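Local coordinates for protein acinetobacter secreted protease CpaA (Acinetobacter nosocomialis M2, PDB 6O38) that probably hydrolyses proteins at a zinc centre as a secreted metalloprotease, and is bound by the chaperone CpaB for type II secretion, at residues F224-T229 / D234-K239; T201-V206 / T211-G216; A246-T251 / Y267-V272; T166-S171 / K190-N195. All coordinates share one frame; numbering follows the deposited sequence.

Interaction 1 of 4, residues F224-T229 / D234-K239; sequences FTLPTT and DRIIIK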
loop_
_atom_site.group_PDB
_atom_site.type_symbol
_atom_site.label_atom_id
_atom_site.label_comp_id
_atom_site.label_asym_id
_atom_site.label_seq_id
_atom_site.Cartn_x
_atom_site.Cartn_y
_atom_site.Cartn_z
ATOM N N PHE A 224 21.086 -20.496 3.121
ATOM C CA PHE A 224 21.737 -19.240 2.784
ATOM C C PHE A 224 21.766 -18.335 4.006
ATOM O O PHE A 224 20.775 -18.231 4.735
ATOM C CB PHE A 224 21.016 -18.543 1.623
ATOM C CG PHE A 224 21.701 -17.299 1.148
ATOM C CD1 PHE A 224 22.765 -17.377 0.266
ATOM C CD2 PHE A 224 21.280 -16.052 1.576
ATOM C CE1 PHE A 224 23.402 -16.236 -0.175
ATOM C CE2 PHE A 224 21.912 -14.905 1.136
ATOM C CZ PHE A 224 22.975 -14.999 0.260
ATOM N N THR A 225 22.906 -17.682 4.222
ATOM C CA THR A 225 23.113 -16.797 5.362
ATOM C C THR A 225 23.340 -15.375 4.869
ATOM O O THR A 225 24.209 -15.138 4.023
ATOM C CB THR A 225 24.303 -17.255 6.210
ATOM O OG1 THR A 225 24.097 -18.608 6.637
ATOM C CG2 THR A 225 24.464 -16.362 7.431
ATOM N N LEU A 226 22.560 -14.435 5.402
ATOM C CA LEU A 226 22.720 -13.031 5.068
ATOM C C LEU A 226 24.021 -12.481 5.652
ATOM O O LEU A 226 24.598 -13.067 6.571
ATOM C CB LEU A 226 21.531 -12.225 5.588
ATOM C CG LEU A 226 20.149 -12.541 5.012
ATOM C CD1 LEU A 226 19.200 -11.382 5.264
ATOM C CD2 LEU A 226 20.231 -12.849 3.525
ATOM N N PRO A 227 24.510 -11.356 5.122
ATOM C CA PRO A 227 25.701 -10.729 5.706
ATOM C C PRO A 227 25.462 -10.321 7.152
ATOM O O PRO A 227 24.329 -10.088 7.578
ATOM C CB PRO A 227 25.934 -9.504 4.813
ATOM C CG PRO A 227 25.277 -9.845 3.524
ATOM C CD PRO A 227 24.087 -10.682 3.882
ATOM N N THR A 228 26.556 -10.239 7.910
ATOM C CA THR A 228 26.470 -9.841 9.308
ATOM C C THR A 228 26.241 -8.346 9.465
ATOM O O THR A 228 25.711 -7.914 10.496
ATOM C CB THR A 228 27.755 -10.222 10.042
ATOM O OG1 THR A 228 28.838 -10.254 9.106
ATOM C CG2 THR A 228 27.619 -11.607 10.643
ATOM N N THR A 229 26.620 -7.556 8.464
ATOM C CA THR A 229 26.518 -6.108 8.530
ATOM C C THR A 229 26.385 -5.557 7.119
ATOM O O THR A 229 26.747 -6.210 6.136
ATOM C CB THR A 229 27.731 -5.488 9.232
ATOM O OG1 THR A 229 27.485 -4.099 9.483
ATOM C CG2 THR A 229 28.979 -5.629 8.369
ATOM N N ASP A 234 20.263 -0.865 3.309
ATOM C CA ASP A 234 20.532 -1.776 2.205
ATOM C C ASP A 234 19.505 -2.901 2.207
ATOM O O ASP A 234 19.035 -3.340 3.260
ATOM C CB ASP A 234 21.947 -2.348 2.302
ATOM C CG ASP A 234 23.014 -1.325 1.970
ATOM O OD1 ASP A 234 22.696 -0.329 1.287
ATOM O OD2 ASP A 234 24.177 -1.526 2.379
ATOM N N ARG A 235 19.153 -3.373 1.014
ATOM C CA ARG A 235 18.087 -4.353 0.872
ATOM C C ARG A 235 18.571 -5.571 0.101
ATOM O O ARG A 235 19.354 -5.452 -0.846
ATOM C CB ARG A 235 16.865 -3.748 0.173
ATOM C CG ARG A 235 16.093 -2.773 1.042
ATOM C CD ARG A 235 14.760 -2.400 0.422
ATOM N NE ARG A 235 14.015 -1.474 1.270
ATOM C CZ ARG A 235 12.701 -1.290 1.202
ATOM N NH1 ARG A 235 11.979 -1.973 0.325
ATOM N NH2 ARG A 235 12.108 -0.427 2.014
ATOM N N ILE A 236 18.094 -6.741 0.519
ATOM C CA ILE A 236 18.368 -8.004 -0.153
ATOM C C ILE A 236 17.035 -8.670 -0.458
ATOM O O ILE A 236 16.236 -8.914 0.454
ATOM C CB ILE A 236 19.251 -8.937 0.695
ATOM C CG1 ILE A 236 20.662 -8.363 0.834
ATOM C CG2 ILE A 236 19.295 -10.332 0.088
ATOM C CD1 ILE A 236 21.582 -9.225 1.667
ATOM N N ILE A 237 16.794 -8.956 -1.734
ATOM C CA ILE A 237 15.628 -9.713 -2.176
ATOM C C ILE A 237 16.094 -11.111 -2.551
ATOM O O ILE A 237 17.072 -11.270 -3.291
ATOM C CB ILE A 237 14.918 -9.029 -3.356
ATOM C CG1 ILE A 237 14.369 -7.666 -2.930
ATOM C CG2 ILE A 237 13.797 -9.908 -3.888
ATOM C CD1 ILE A 237 13.763 -6.870 -4.064
ATOM N N ILE A 238 15.398 -12.121 -2.036
ATOM C CA ILE A 238 15.701 -13.519 -2.319
ATOM C C ILE A 238 14.502 -14.114 -3.043
ATOM O O ILE A 238 13.387 -14.124 -2.506
ATOM C CB ILE A 238 16.025 -14.305 -1.039
ATOM C CG1 ILE A 238 17.203 -13.656 -0.306
ATOM C CG2 ILE A 238 16.339 -15.754 -1.369
ATOM C CD1 ILE A 238 17.609 -14.370 0.962
ATOM N N LYS A 239 14.733 -14.613 -4.257
ATOM C CA LYS A 239 13.684 -15.166 -5.099
ATOM C C LYS A 239 14.022 -16.603 -5.466
ATOM O O LYS A 239 15.195 -16.982 -5.548
ATOM C CB LYS A 239 13.518 -14.362 -6.397
ATOM C CG LYS A 239 13.043 -12.932 -6.240
ATOM C CD LYS A 239 13.105 -12.230 -7.590
ATOM C CE LYS A 239 12.774 -10.752 -7.486
ATOM N NZ LYS A 239 12.808 -10.092 -8.823
#
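Pro227 and Ile236 make the nearest approach between 224-229 and 234-239: the ring carbon Pro227 CD lies 3.6 Å from the methyl Ile236 CD1. One step along the strand, Ile238 CD1 is shared by two partners, lying 4.0 Å from Leu226 CD2 and 4.1 Å from Phe224 CD2. Chi1 of -175° carries the Phe224 ring away from its own backbone N and toward the strand, where Ile238 CD1 approaches it obliquely. Leu226 CD2 sits at the edge of that ring, in its plane, and also comes within 4.3 Å of Ile236 CD1, so it joins the two isoleucines. All five residues are buried and meet by apolar contact alone, which suits branched strand residues whose terminal methyls reach inward. Strand alternation turns Arg235, Ile237 and Lys239 elsewhere; Arg235 forms a salt bridge with Glu268. Further out, Ile213 closes on Phe224 and Ile236, while Trp278 packs on Leu226 and Ile236 and its NE1 is hydrogen-bonded to Pro227 O. Phe224 is held by backbone bonds to Lys247 and Asn249. A hydrophobic interior between two facing layers is what the StcE-type beta-sandwich domain is built on.

Interaction 2 of 4, residues T201-V206 / T211-G216; sequences TSLAAV and TEIAFG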
loop_
_atom_site.group_PDB
_atom_site.type_symbol
_atom_site.label_atom_id
_atom_site.label_comp_id
_atom_site.label_asym_id
_atom_site.label_seq_id
_atom_site.Cartn_x
_atom_site.Cartn_y
_atom_site.Cartn_z
ATOM N N THR A 201 26.509 -20.648 -0.234
ATOM C CA THR A 201 25.554 -20.634 0.865
ATOM C C THR A 201 25.648 -19.384 1.732
ATOM O O THR A 201 24.997 -19.326 2.779
ATOM C CB THR A 201 25.745 -21.875 1.743
ATOM O OG1 THR A 201 27.095 -21.919 2.225
ATOM C CG2 THR A 201 25.453 -23.139 0.950
ATOM N N SER A 202 26.434 -18.386 1.331
ATOM C CA SER A 202 26.596 -17.197 2.153
ATOM C C SER A 202 26.958 -16.006 1.279
ATOM O O SER A 202 27.561 -16.156 0.212
ATOM C CB SER A 202 27.672 -17.398 3.226
ATOM O OG SER A 202 28.966 -17.440 2.649
ATOM N N LEU A 203 26.578 -14.820 1.750
ATOM C CA LEU A 203 26.987 -13.550 1.159
ATOM C C LEU A 203 27.748 -12.776 2.227
ATOM O O LEU A 203 27.165 -12.371 3.237
ATOM C CB LEU A 203 25.781 -12.758 0.656
ATOM C CG LEU A 203 26.089 -11.455 -0.087
ATOM C CD1 LEU A 203 26.953 -11.721 -1.312
ATOM C CD2 LEU A 203 24.806 -10.737 -0.474
ATOM N N ALA A 204 29.051 -12.584 2.011
ATOM C CA ALA A 204 29.870 -11.920 3.020
ATOM C C ALA A 204 29.486 -10.454 3.174
ATOM O O ALA A 204 29.379 -9.951 4.298
ATOM C CB ALA A 204 31.350 -12.055 2.665
ATOM N N ALA A 205 29.272 -9.752 2.063
ATOM C CA ALA A 205 28.955 -8.334 2.114
ATOM C C ALA A 205 28.151 -7.950 0.881
ATOM O O ALA A 205 28.207 -8.618 -0.154
ATOM C CB ALA A 205 30.222 -7.476 2.213
ATOM N N VAL A 206 27.400 -6.859 1.007
ATOM C CA VAL A 206 26.628 -6.329 -0.106
ATOM C C VAL A 206 27.436 -5.244 -0.805
ATOM O O VAL A 206 28.340 -4.632 -0.231
ATOM C CB VAL A 206 25.255 -5.792 0.351
ATOM C CG1 VAL A 206 24.394 -6.925 0.884
ATOM C CG2 VAL A 206 25.432 -4.706 1.399
ATOM N N THR A 211 20.309 -5.796 -3.538
ATOM C CA THR A 211 20.867 -7.039 -4.054
ATOM C C THR A 211 19.741 -8.048 -4.237
ATOM O O THR A 211 18.907 -8.222 -3.342
ATOM C CB THR A 211 21.934 -7.596 -3.108
ATOM O OG1 THR A 211 22.858 -6.557 -2.759
ATOM C CG2 THR A 211 22.693 -8.737 -3.772
ATOM N N GLU A 212 19.719 -8.709 -5.392
ATOM C CA GLU A 212 18.653 -9.641 -5.746
ATOM C C GLU A 212 19.274 -11.008 -6.008
ATOM O O GLU A 212 20.045 -11.173 -6.960
ATOM C CB GLU A 212 17.876 -9.134 -6.961
ATOM C CG GLU A 212 16.729 -10.024 -7.397
ATOM C CD GLU A 212 15.867 -9.371 -8.462
ATOM O OE1 GLU A 212 15.749 -9.939 -9.569
ATOM O OE2 GLU A 212 15.316 -8.281 -8.195
ATOM N N ILE A 213 18.937 -11.982 -5.167
ATOM C CA ILE A 213 19.537 -13.312 -5.193
ATOM C C ILE A 213 18.497 -14.296 -5.708
ATOM O O ILE A 213 17.430 -14.459 -5.102
ATOM C CB ILE A 213 20.049 -13.722 -3.806
ATOM C CG1 ILE A 213 21.100 -12.722 -3.319
ATOM C CG2 ILE A 213 20.618 -15.133 -3.840
ATOM C CD1 ILE A 213 21.359 -12.783 -1.835
ATOM N N ALA A 214 18.807 -14.956 -6.821
ATOM C CA ALA A 214 17.872 -15.848 -7.492
ATOM C C ALA A 214 18.205 -17.308 -7.213
ATOM O O ALA A 214 19.369 -17.715 -7.265
ATOM C CB ALA A 214 17.876 -15.598 -9.001
ATOM N N PHE A 215 17.171 -18.089 -6.913
ATOM C CA PHE A 215 17.256 -19.539 -6.821
ATOM C C PHE A 215 16.505 -20.160 -7.991
ATOM O O PHE A 215 15.442 -19.670 -8.386
ATOM C CB PHE A 215 16.667 -20.053 -5.501
ATOM C CG PHE A 215 17.564 -19.860 -4.308
ATOM C CD1 PHE A 215 17.902 -18.590 -3.868
ATOM C CD2 PHE A 215 18.050 -20.955 -3.611
ATOM C CE1 PHE A 215 18.720 -18.416 -2.764
ATOM C CE2 PHE A 215 18.868 -20.788 -2.508
ATOM C CZ PHE A 215 19.201 -19.517 -2.084
ATOM N N GLY A 216 17.054 -21.238 -8.546
ATOM C CA GLY A 216 16.391 -21.929 -9.633
ATOM C C GLY A 216 16.901 -23.347 -9.770
ATOM O O GLY A 216 17.763 -23.799 -9.015
#
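Leu203 and Ile213 face each other with CA atoms 9.8 Å apart, and the two chains, running in opposite senses, draw in to 7.0 Å between Val206 CA and Thr211 CA. No hydrogen bond joins them; each is paired with something else. Thr201 and Leu203 bond through their backbones to Thr225, and Thr211 bonds to Arg235 and Ile237 of the neighbouring parallel strand. The segments thus belong to opposing layers, and side chains fill the space between. A chi1 of -175° swings the leucine branch out over the strand, where Leu203 CD2 comes 4.2 Å from Ile213 CD1 and 4.4 Å from Thr211 CG2. This is the layer-to-layer meeting expected in a beta-sandwich of the StcE type, with the loop 201-206 supplying part of one side and strand 210-215 the other. Thr211 divides its two branches between the partners: the methyl goes to the leucine, whereas Thr211 OG1 lies 4.0 Å from both CB and CG1 of Val206, whose side chain crosses it at a slant. The short Thr211 fits where the chains are closest; Leu203 and Ile213 are long enough to meet across the wider end. Phe224 packs on Leu203, and Ile236 on Val206. On the strand's other face, Glu212 forms a salt bridge with Lys239.

Interaction 3 of 4, residues A246-T251 / Y267-V272; sequences AKINNT and YEFMYV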
loop_
_atom_site.group_PDB
_atom_site.type_symbol
_atom_site.label_atom_id
_atom_site.label_comp_id
_atom_site.label_asym_id
_atom_site.label_seq_id
_atom_site.Cartn_x
_atom_site.Cartn_y
_atom_site.Cartn_z
ATOM N N ALA A 246 14.413 -24.309 -0.120
ATOM C CA ALA A 246 15.661 -23.979 0.549
ATOM C C ALA A 246 15.330 -23.159 1.786
ATOM O O ALA A 246 14.231 -22.615 1.917
ATOM C CB ALA A 246 16.621 -23.213 -0.371
ATOM N N LYS A 247 16.290 -23.074 2.700
ATOM C CA LYS A 247 16.089 -22.411 3.980
ATOM C C LYS A 247 16.948 -21.157 4.056
ATOM O O LYS A 247 18.154 -21.209 3.801
ATOM C CB LYS A 247 16.416 -23.360 5.137
ATOM C CG LYS A 247 16.355 -22.721 6.512
ATOM C CD LYS A 247 16.750 -23.717 7.592
ATOM C CE LYS A 247 16.532 -23.142 8.981
ATOM N NZ LYS A 247 16.638 -24.181 10.043
ATOM N N ILE A 248 16.327 -20.033 4.397
ATOM C CA ILE A 248 17.058 -18.815 4.728
ATOM C C ILE A 248 17.357 -18.838 6.222
ATOM O O ILE A 248 16.437 -18.836 7.047
ATOM C CB ILE A 248 16.268 -17.558 4.338
ATOM C CG1 ILE A 248 15.985 -17.545 2.836
ATOM C CG2 ILE A 248 17.028 -16.304 4.745
ATOM C CD1 ILE A 248 14.955 -16.520 2.420
ATOM N N ASN A 249 18.641 -18.870 6.566
ATOM C CA ASN A 249 19.042 -18.960 7.963
ATOM C C ASN A 249 18.632 -17.702 8.722
ATOM O O ASN A 249 18.658 -16.593 8.181
ATOM C CB ASN A 249 20.550 -19.174 8.067
ATOM C CG ASN A 249 20.997 -20.478 7.434
ATOM O OD1 ASN A 249 20.302 -21.492 7.517
ATOM N ND2 ASN A 249 22.159 -20.459 6.792
ATOM N N ASN A 250 18.241 -17.886 9.983
ATOM C CA ASN A 250 17.753 -16.782 10.802
ATOM C C ASN A 250 18.867 -15.922 11.381
ATOM O O ASN A 250 18.572 -14.858 11.939
ATOM C CB ASN A 250 16.879 -17.316 11.940
ATOM C CG ASN A 250 15.556 -17.869 11.449
ATOM O OD1 ASN A 250 15.446 -19.050 11.123
ATOM N ND2 ASN A 250 14.543 -17.012 11.388
ATOM N N THR A 251 20.125 -16.346 11.275
ATOM C CA THR A 251 21.223 -15.560 11.822
ATOM C C THR A 251 21.318 -14.212 11.116
ATOM O O THR A 251 21.095 -14.109 9.906
ATOM C CB THR A 251 22.545 -16.318 11.692
ATOM O OG1 THR A 251 22.711 -16.770 10.342
ATOM C CG2 THR A 251 22.570 -17.514 12.633
ATOM N N TYR A 267 11.433 -13.223 -0.493
ATOM C CA TYR A 267 11.707 -12.583 0.783
ATOM C C TYR A 267 12.482 -11.296 0.545
ATOM O O TYR A 267 13.317 -11.222 -0.362
ATOM C CB TYR A 267 12.511 -13.502 1.712
ATOM C CG TYR A 267 11.742 -14.686 2.256
ATOM C CD1 TYR A 267 11.517 -15.811 1.474
ATOM C CD2 TYR A 267 11.257 -14.684 3.556
ATOM C CE1 TYR A 267 10.821 -16.898 1.969
ATOM C CE2 TYR A 267 10.559 -15.765 4.062
ATOM C CZ TYR A 267 10.346 -16.870 3.265
ATOM O OH TYR A 267 9.651 -17.947 3.763
ATOM N N GLU A 268 12.206 -10.284 1.364
ATOM C CA GLU A 268 12.903 -9.009 1.292
ATOM C C GLU A 268 13.410 -8.645 2.678
ATOM O O GLU A 268 12.663 -8.730 3.658
ATOM C CB GLU A 268 11.991 -7.903 0.749
ATOM C CG GLU A 268 12.738 -6.696 0.206
ATOM C CD GLU A 268 11.814 -5.673 -0.427
ATOM O OE1 GLU A 268 12.291 -4.569 -0.769
ATOM O OE2 GLU A 268 10.612 -5.972 -0.583
ATOM N N PHE A 269 14.673 -8.237 2.755
ATOM C CA PHE A 269 15.304 -7.880 4.015
ATOM C C PHE A 269 15.875 -6.475 3.912
ATOM O O PHE A 269 16.286 -6.031 2.838
ATOM C CB PHE A 269 16.420 -8.866 4.397
ATOM C CG PHE A 269 15.965 -10.294 4.488
ATOM C CD1 PHE A 269 15.880 -11.083 3.352
ATOM C CD2 PHE A 269 15.620 -10.848 5.709
ATOM C CE1 PHE A 269 15.462 -12.396 3.433
ATOM C CE2 PHE A 269 15.201 -12.160 5.797
ATOM C CZ PHE A 269 15.122 -12.936 4.658
HETATM N N MSE A 270 15.895 -5.779 5.043
HETATM C CA MSE A 270 16.416 -4.420 5.096
HETATM C C MSE A 270 17.278 -4.230 6.334
HETATM O O MSE A 270 16.826 -4.466 7.455
HETATM C CB MSE A 270 15.275 -3.405 5.087
HETATM C CG MSE A 270 15.734 -1.959 5.115
HETATM SE SE MSE A 270 14.259 -0.727 5.424
HETATM C CE MSE A 270 13.765 -1.299 7.222
ATOM N N TYR A 271 18.518 -3.797 6.133
ATOM C CA TYR A 271 19.447 -3.637 7.241
ATOM C C TYR A 271 19.150 -2.355 8.007
ATOM O O TYR A 271 18.805 -1.325 7.419
ATOM C CB TYR A 271 20.891 -3.625 6.739
ATOM C CG TYR A 271 21.908 -3.793 7.843
ATOM C CD1 TYR A 271 22.124 -5.034 8.427
ATOM C CD2 TYR A 271 22.645 -2.713 8.309
ATOM C CE1 TYR A 271 23.049 -5.197 9.439
ATOM C CE2 TYR A 271 23.573 -2.866 9.322
ATOM C CZ TYR A 271 23.772 -4.110 9.882
ATOM O OH TYR A 271 24.693 -4.270 10.890
ATOM N N VAL A 272 19.286 -2.426 9.329
ATOM C CA VAL A 272 19.006 -1.311 10.224
ATOM C C VAL A 272 20.263 -1.085 11.054
ATOM O O VAL A 272 20.596 -1.907 11.918
ATOM C CB VAL A 272 17.790 -1.580 11.123
ATOM C CG1 VAL A 272 17.452 -0.351 11.940
ATOM C CG2 VAL A 272 16.592 -2.014 10.289
#
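The short three-stranded layer containing strand 246-248 faces the layer that contains strand 266-272, and Ile248 crosses the gap to meet Tyr267 and Phe269. Its two methyl ends are shared between the rings. Ile248 CD1 lies over one face of the tyrosine, 4.0 Å from the ring centroid and 28° off the normal, a CH-pi contact; its nearest ring atom is Tyr267 CD1, at 3.6 Å. The other branch ends at Ile248 CG2, which comes 3.9 Å from Phe269 CZ and meets that ring obliquely. The fork at CB, with chi1 at -60°, lets one isoleucine serve two residues spaced two apart on a strand. Tyrosine suits its place because its hydroxyl, Tyr267 OH, is hydrogen-bonded to Thr260 O in the same small layer, so the ring bridges the two layers and its polar end is satisfied. Ile238 packs on both Ile248 and Phe269, and Leu226 and Trp278 also touch Phe269. Glu268 is turned elsewhere; its carboxylate lies near that of Asp122 of the chaperone CpaB, a pairing of like charges. Aromatic and aliphatic side chains interleaved between two layers are the interior of a beta-sandwich domain.

Interaction 4 of 4, residues T166-S171 / K190-N195; sequences TLKNGS and KPQKLN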
loop_
_atom_site.group_PDB
_atom_site.type_symbol
_atom_site.label_atom_id
_atom_site.label_comp_id
_atom_site.label_asym_id
_atom_site.label_seq_id
_atom_site.Cartn_x
_atom_site.Cartn_y
_atom_site.Cartn_z
ATOM N N THR A 166 27.174 2.850 -4.291
ATOM C CA THR A 166 28.372 2.752 -5.109
ATOM C C THR A 166 27.984 2.622 -6.576
ATOM O O THR A 166 26.949 2.044 -6.918
ATOM C CB THR A 166 29.232 1.559 -4.686
ATOM O OG1 THR A 166 28.417 0.385 -4.592
ATOM C CG2 THR A 166 29.884 1.825 -3.336
ATOM N N LEU A 167 28.833 3.163 -7.446
ATOM C CA LEU A 167 28.541 3.262 -8.873
ATOM C C LEU A 167 29.613 2.517 -9.655
ATOM O O LEU A 167 30.757 2.977 -9.742
ATOM C CB LEU A 167 28.470 4.725 -9.309
ATOM C CG LEU A 167 27.322 5.552 -8.732
ATOM C CD1 LEU A 167 27.679 7.027 -8.714
ATOM C CD2 LEU A 167 26.053 5.317 -9.536
ATOM N N LYS A 168 29.244 1.376 -10.225
ATOM C CA LYS A 168 30.082 0.646 -11.163
ATOM C C LYS A 168 29.421 0.664 -12.540
ATOM O O LYS A 168 28.338 1.229 -12.730
ATOM C CB LYS A 168 30.330 -0.785 -10.679
ATOM C CG LYS A 168 29.141 -1.719 -10.833
ATOM C CD LYS A 168 29.517 -3.148 -10.463
ATOM C CE LYS A 168 28.328 -4.089 -10.575
ATOM N NZ LYS A 168 27.342 -3.891 -9.482
ATOM N N ASN A 169 30.093 0.049 -13.514
ATOM C CA ASN A 169 29.544 -0.063 -14.861
ATOM C C ASN A 169 28.201 -0.784 -14.841
ATOM O O ASN A 169 28.133 -1.977 -14.527
ATOM C CB ASN A 169 30.527 -0.790 -15.783
ATOM C CG ASN A 169 30.074 -0.795 -17.232
ATOM O OD1 ASN A 169 29.240 0.016 -17.637
ATOM N ND2 ASN A 169 30.625 -1.711 -18.021
ATOM N N GLY A 170 27.131 -0.066 -15.176
ATOM C CA GLY A 170 25.788 -0.611 -15.183
ATOM C C GLY A 170 24.913 -0.164 -14.033
ATOM O O GLY A 170 23.710 -0.455 -14.046
ATOM N N SER A 171 25.469 0.526 -13.040
ATOM C CA SER A 171 24.673 1.002 -11.918
ATOM C C SER A 171 23.725 2.111 -12.364
ATOM O O SER A 171 24.031 2.897 -13.265
ATOM C CB SER A 171 25.579 1.504 -10.795
ATOM O OG SER A 171 26.384 0.457 -10.283
ATOM N N LYS A 190 18.187 0.248 -9.486
ATOM C CA LYS A 190 18.411 -0.891 -10.368
ATOM C C LYS A 190 19.087 -2.003 -9.579
ATOM O O LYS A 190 20.193 -1.798 -9.060
ATOM C CB LYS A 190 19.260 -0.484 -11.568
ATOM C CG LYS A 190 19.674 -1.645 -12.456
ATOM C CD LYS A 190 20.293 -1.148 -13.753
ATOM C CE LYS A 190 20.820 -2.300 -14.593
ATOM N NZ LYS A 190 21.625 -1.817 -15.749
ATOM N N PRO A 191 18.477 -3.178 -9.459
ATOM C CA PRO A 191 19.024 -4.205 -8.570
ATOM C C PRO A 191 20.286 -4.844 -9.123
ATOM O O PRO A 191 20.458 -5.002 -10.334
ATOM C CB PRO A 191 17.887 -5.228 -8.477
ATOM C CG PRO A 191 17.176 -5.089 -9.783
ATOM C CD PRO A 191 17.236 -3.621 -10.120
ATOM N N GLN A 192 21.182 -5.206 -8.209
ATOM C CA GLN A 192 22.319 -6.056 -8.531
ATOM C C GLN A 192 21.870 -7.508 -8.438
ATOM O O GLN A 192 21.527 -7.987 -7.351
ATOM C CB GLN A 192 23.490 -5.799 -7.584
ATOM C CG GLN A 192 24.728 -6.617 -7.912
ATOM C CD GLN A 192 25.784 -6.550 -6.827
ATOM O OE1 GLN A 192 25.691 -5.743 -5.901
ATOM N NE2 GLN A 192 26.792 -7.408 -6.931
ATOM N N LYS A 193 21.869 -8.205 -9.569
ATOM C CA LYS A 193 21.324 -9.551 -9.652
ATOM C C LYS A 193 22.441 -10.570 -9.482
ATOM O O LYS A 193 23.471 -10.492 -10.161
ATOM C CB LYS A 193 20.598 -9.765 -10.980
ATOM C CG LYS A 193 19.330 -8.938 -11.114
ATOM C CD LYS A 193 18.512 -9.351 -12.324
ATOM C CE LYS A 193 17.243 -8.520 -12.433
ATOM N NZ LYS A 193 16.462 -8.840 -13.659
ATOM N N LEU A 194 22.235 -11.520 -8.574
ATOM C CA LEU A 194 23.191 -12.584 -8.312
ATOM C C LEU A 194 22.481 -13.927 -8.351
ATOM O O LEU A 194 21.380 -14.073 -7.815
ATOM C CB LEU A 194 23.875 -12.408 -6.948
ATOM C CG LEU A 194 24.794 -11.201 -6.758
ATOM C CD1 LEU A 194 25.330 -11.168 -5.335
ATOM C CD2 LEU A 194 25.936 -11.235 -7.763
ATOM N N ASN A 195 23.117 -14.904 -8.990
ATOM C CA ASN A 195 22.673 -16.287 -8.915
ATOM C C ASN A 195 23.362 -16.952 -7.732
ATOM O O ASN A 195 24.585 -16.851 -7.583
ATOM C CB ASN A 195 22.985 -17.032 -10.213
ATOM C CG ASN A 195 22.229 -16.473 -11.401
ATOM O OD1 ASN A 195 21.065 -16.088 -11.285
ATOM N ND2 ASN A 195 22.888 -16.423 -12.553
#
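Lys190 reaches the turn at Gly170 and makes the firm part of this surface contact. Its fully extended chain lets Lys190 NZ donate to Gly170 O at 3.0 Å. The bond uses a lone pair in the carbonyl plane, with a C=O...N angle of 142°. Lys190 CD and CE each lie 3.5 Å from Gly170 O. The acceptor is presented by a type II turn from Lys168 to Ser171, in which glycine suits the third position: at its positive phi (106°) a CB would be jammed against the carbonyl O of Asn169. The hydrogen bond from Ser171 N to Lys168 O closes the turn, and Lys168 N donates a second, also 3.0 Å, to the side-chain Ser171 OG. The loose side is Lys168, an exposed residue whose chain crosses that of Gln192 at about a right angle; Lys168 NZ stays 4.1 Å from both CG and CD of Gln192, whose OE1 has a weak hydrogen bond to Ser208. Long, flexible polar chains suit this solvent-facing side. The turn follows strand 166-167, an outermost strand of a four-stranded sheet, and strand 183-195 pairs at Lys190 with Glu172, then at Gln192 with Leu210 and Glu212 of strand 210-215.

In the fold
Interactions 1, 2 and 3 belong to one sandwich interior: the centre of interaction 1 is about 6 Å from those of interactions 2 and 3, which are about 10 Å apart. Neighbouring strands carry them, with probable hydrogen bonds from Ile213 N to Ile237 O (2.7 Å) and from Ile238 N to Tyr267 O (2.8 Å). Side chains continue the packing, as where Phe215 CE2 of interaction 2 lies 3.9 Å from Ala246 CB of interaction 3. Interaction 4 stands aside, its centre about 13 Å from that of interaction 2 and 20 Å from that of interaction 3, but Leu194 N reaches Glu212 O at 2.7 Å, probably a hydrogen bond. None includes the zinc ligands His498, His502 and His508.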